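Local coordinates for protein alternansucrase (Leuconostoc mesenteroides, PDB 6HVG) that is a large multidomain enzyme of glycoside hydrolase family 70, with a TIM-barrel-related catalytic region, a bound calcium ion and choline-binding-type repeats, at residues Leu501-Ala504 against Ile505-Phe508; Gln512-Asn516 against Lys517-Asp521. All blocks are in the same frame, centred on the assembly; numbering follows the deposited sequence.

Interaction 1 of 2, residues Leu501-Ala504 against Ile505-Phe508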
# COMPACT_ATOMS: atom_id res chain seq x y z
N LEU A 501 8.90 -35.99 7.75
CA LEU A 501 9.92 -35.59 6.77
C LEU A 501 9.40 -34.49 5.83
O LEU A 501 10.10 -33.52 5.58
CB LEU A 501 10.38 -36.80 5.96
CG LEU A 501 11.57 -36.64 4.99
CD1 LEU A 501 12.88 -36.26 5.66
CD2 LEU A 501 11.78 -37.94 4.25
N ARG A 502 8.17 -34.62 5.36
CA ARG A 502 7.55 -33.55 4.56
C ARG A 502 7.69 -32.21 5.27
O ARG A 502 8.03 -31.20 4.67
CB ARG A 502 6.08 -33.83 4.29
CG ARG A 502 5.81 -35.00 3.35
CD ARG A 502 5.87 -34.57 1.90
NE ARG A 502 5.60 -35.69 1.00
CZ ARG A 502 5.65 -35.63 -0.33
NH1 ARG A 502 5.98 -34.51 -0.95
NH2 ARG A 502 5.40 -36.71 -1.05
N ASP A 503 7.40 -32.20 6.57
CA ASP A 503 7.47 -30.97 7.37
C ASP A 503 8.90 -30.50 7.57
O ASP A 503 9.15 -29.29 7.61
CB ASP A 503 6.78 -31.17 8.73
CG ASP A 503 5.28 -31.48 8.59
OD1 ASP A 503 4.68 -31.14 7.53
OD2 ASP A 503 4.69 -32.05 9.55
N ALA A 504 9.84 -31.44 7.70
CA ALA A 504 11.27 -31.11 7.79
C ALA A 504 11.80 -30.51 6.48
O ALA A 504 12.50 -29.51 6.48
CB ALA A 504 12.06 -32.34 8.17
N ILE A 505 11.44 -31.11 5.35
CA ILE A 505 11.83 -30.57 4.05
C ILE A 505 11.22 -29.20 3.82
O ILE A 505 11.94 -28.25 3.51
CB ILE A 505 11.48 -31.55 2.90
CG1 ILE A 505 12.31 -32.84 3.02
CG2 ILE A 505 11.72 -30.91 1.54
CD1 ILE A 505 13.82 -32.65 3.05
N ASP A 506 9.91 -29.09 4.03
CA ASP A 506 9.19 -27.83 3.83
C ASP A 506 9.84 -26.69 4.62
O ASP A 506 10.05 -25.60 4.07
CB ASP A 506 7.72 -27.96 4.26
CG ASP A 506 6.86 -28.67 3.23
OD1 ASP A 506 7.20 -28.67 2.02
OD2 ASP A 506 5.80 -29.20 3.65
N SER A 507 10.16 -26.96 5.88
CA SER A 507 10.81 -25.99 6.75
C SER A 507 12.20 -25.60 6.28
O SER A 507 12.56 -24.42 6.32
CB SER A 507 10.89 -26.51 8.20
OG SER A 507 9.62 -26.48 8.80
N PHE A 508 12.98 -26.60 5.88
CA PHE A 508 14.32 -26.36 5.42
C PHE A 508 14.32 -25.50 4.15
O PHE A 508 15.15 -24.59 4.00
CB PHE A 508 15.07 -27.65 5.14
CG PHE A 508 16.26 -27.45 4.27
CD1 PHE A 508 17.34 -26.70 4.71
CD2 PHE A 508 16.27 -27.95 2.98
CE1 PHE A 508 18.42 -26.49 3.90
CE2 PHE A 508 17.34 -27.73 2.16
CZ PHE A 508 18.42 -27.01 2.63
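Ser507 gives two donors to one acceptor, the carbonyl oxygen of Asp503 a turn earlier. Ser507 N lies 3.1 Å from Asp503 O and stands above the carbonyl plane. The hydroxyl arrives from the opposite face, Ser507 OG to Asp503 O also measuring 3.1 Å, tilted by only 21° from that plane. A chi1 of -73° makes this second bond possible, since it sets OG beside the serine's own backbone N and swings it back along the helix.

The other three carbonyls of 501-504 each receive one amide from 505-508. Ile505 N meets Leu501 O at 2.8 Å in a nearly straight bond (N-H...O 172°). Asp506 N reaches Arg502 O at 2.9 Å, and Phe508 N reaches Ala504 O at 3.0 Å.

The guanidinium of Arg502 looks elsewhere, forming a salt bridge through NH2 with Glu404 and a cation-pi contact with Trp415; its NH1 remains 6.7 Å from Asp506 OD1, so the two are not ion-paired. The two aspartates lie near each other, Asp503 OD1 and Asp506 OD2 being 4.5 Å apart, a pair of like charges that probably raises the negative potential along this side.

On the apolar side, Leu501 CG and Ile505 CG1 approach to 4.3 Å, and both side chains pack on Pro438, while Ala504 touches Met457 of helix 447-462. Backbone bonds from residue i+4 to residue i, with a serine hydroxyl folded onto the i-4 carbonyl, are characteristic of an alpha-helix, here helix 499-511, and its distinct polar and apolar sides make it amphipathic.

Interaction 2 of 2, residues Gln512-Asn516 against Lys517-Asp521; sequences QANWN and KQTED
Thr519 directs its CB toward 512-516 and lays both of its branches against Ala513. OG1, held between the backbone N and the carbonyl carbon (chi1 51°), faces two carbonyl oxygens, Ala513 O at 2.8 Å and Asn516 O at 3.1 Å. Its single proton can serve either, and the coordinates do not settle which; as an acceptor the hydroxyl receives Ala1258 N. The methyl CG2 is nearest Ala513 O, at 3.1 Å, and also reaches Asn514 OD1 at 3.6 Å, the Asn514 side chain crossing that of Thr519 at about a right angle.

Asn516 folds its amide forward over the next residues, with CG at a chi1 of 67°. OD1 accepts Gln518 N at 3.1 Å, the donor tilted 34° from the amide's carbonyl plane. This bond from residue i+2 to the side-chain oxygen of residue i defines an Asx turn, and it leads into the short 3-10 segment that starts at Lys517. A weak backbone bond, Thr519 N to Asn516 O at 3.4 Å, spans the same turn. The other end of the amide is also held, because Asn516 ND2 donates to Lys510 O in the last turn of the preceding helix, which probably restrains the amide's rotation.

Alongside this amide runs the extended Gln518, its CG 3.3 Å from Asn516 OD1, until its own OE1 comes 3.5 Å from Ala513 CB.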
# COMPACT_ATOMS: atom_id res chain seq x y z
N GLN A 512 16.13 -21.17 2.79
CA GLN A 512 17.06 -20.79 1.73
C GLN A 512 16.56 -19.61 0.91
O GLN A 512 15.45 -19.62 0.40
CB GLN A 512 17.28 -21.97 0.78
CG GLN A 512 17.71 -23.25 1.46
CD GLN A 512 19.02 -23.08 2.15
OE1 GLN A 512 20.07 -23.01 1.49
NE2 GLN A 512 19.00 -22.99 3.47
N ALA A 513 17.42 -18.61 0.75
CA ALA A 513 17.08 -17.37 0.07
C ALA A 513 16.50 -17.59 -1.33
O ALA A 513 15.56 -16.91 -1.73
CB ALA A 513 18.29 -16.44 0.00
N ASN A 514 17.09 -18.51 -2.09
CA ASN A 514 16.59 -18.81 -3.43
C ASN A 514 15.19 -19.41 -3.43
O ASN A 514 14.53 -19.42 -4.45
CB ASN A 514 17.55 -19.75 -4.14
CG ASN A 514 18.69 -19.03 -4.81
OD1 ASN A 514 18.65 -17.84 -5.02
ND2 ASN A 514 19.71 -19.77 -5.18
N TRP A 515 14.75 -19.92 -2.29
CA TRP A 515 13.45 -20.55 -2.14
C TRP A 515 12.50 -19.79 -1.22
O TRP A 515 11.53 -20.37 -0.67
CB TRP A 515 13.64 -21.99 -1.64
CG TRP A 515 14.47 -22.82 -2.58
CD1 TRP A 515 14.63 -22.63 -3.93
CD2 TRP A 515 15.26 -23.96 -2.25
NE1 TRP A 515 15.45 -23.58 -4.45
CE2 TRP A 515 15.85 -24.42 -3.44
CE3 TRP A 515 15.53 -24.64 -1.06
CZ2 TRP A 515 16.68 -25.51 -3.48
CZ3 TRP A 515 16.36 -25.76 -1.11
CH2 TRP A 515 16.92 -26.17 -2.31
N ASN A 516 12.75 -18.49 -1.05
CA ASN A 516 11.84 -17.64 -0.28
C ASN A 516 11.80 -16.20 -0.82
O ASN A 516 12.38 -15.91 -1.87
CB ASN A 516 12.12 -17.78 1.23
CG ASN A 516 13.45 -17.23 1.65
OD1 ASN A 516 14.01 -16.33 1.02
ND2 ASN A 516 13.96 -17.75 2.75
N LYS A 517 11.13 -15.31 -0.12
CA LYS A 517 10.91 -13.94 -0.61
C LYS A 517 12.14 -13.04 -0.65
O LYS A 517 12.11 -11.96 -1.26
CB LYS A 517 9.84 -13.24 0.25
CG LYS A 517 10.36 -12.67 1.57
CD LYS A 517 9.23 -12.07 2.40
CE LYS A 517 9.75 -11.48 3.70
NZ LYS A 517 8.67 -11.41 4.73
N GLN A 518 13.22 -13.47 -0.01
CA GLN A 518 14.47 -12.70 -0.02
C GLN A 518 15.01 -12.48 -1.43
O GLN A 518 15.62 -11.45 -1.73
CB GLN A 518 15.51 -13.40 0.84
CG GLN A 518 15.12 -13.46 2.31
CD GLN A 518 16.19 -14.05 3.19
OE1 GLN A 518 17.24 -14.51 2.72
NE2 GLN A 518 15.91 -14.07 4.49
N THR A 519 14.74 -13.44 -2.31
CA THR A 519 15.08 -13.29 -3.72
C THR A 519 13.94 -12.75 -4.56
O THR A 519 14.02 -12.78 -5.77
CB THR A 519 15.56 -14.64 -4.29
OG1 THR A 519 14.61 -15.67 -4.00
CG2 THR A 519 16.90 -14.98 -3.69
N GLU A 520 12.87 -12.28 -3.90
CA GLU A 520 11.72 -11.71 -4.61
C GLU A 520 11.64 -10.18 -4.50
O GLU A 520 10.74 -9.58 -5.07
CB GLU A 520 10.41 -12.35 -4.12
CG GLU A 520 10.28 -13.81 -4.48
CD GLU A 520 8.96 -14.42 -4.10
OE1 GLU A 520 8.21 -13.76 -3.38
OE2 GLU A 520 8.69 -15.57 -4.50
N ASP A 521 12.58 -9.58 -3.78
CA ASP A 521 12.68 -8.13 -3.67
C ASP A 521 11.39 -7.47 -3.20
O ASP A 521 10.89 -6.55 -3.83
CB ASP A 521 13.13 -7.56 -5.01
CG ASP A 521 14.57 -7.94 -5.37
OD1 ASP A 521 15.32 -8.39 -4.48
OD2 ASP A 521 14.94 -7.77 -6.55

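How the interactions relate
From the N terminus, the chain first passes through interaction 1, successive turns of helix 499-511, where no loop is closed. Residues 509-511 complete the helix, and interaction 2 then folds 512-516 against 517-521 in the loop leading to helix 528-531. The two contacts are in series, neither nested nor crossed, with centres about 17 Å apart. They meet where Trp515 folds back on the helix, Phe508 CE2 lying 3.9 Å from Trp515 CZ3. Interaction 1 belongs to packing against helix 447-462 and strand 437-438. Beyond interaction 2, Glu520 reaches Tyr1192 and Arg1174 in the antiparallel sheet that also contains strand 534-537.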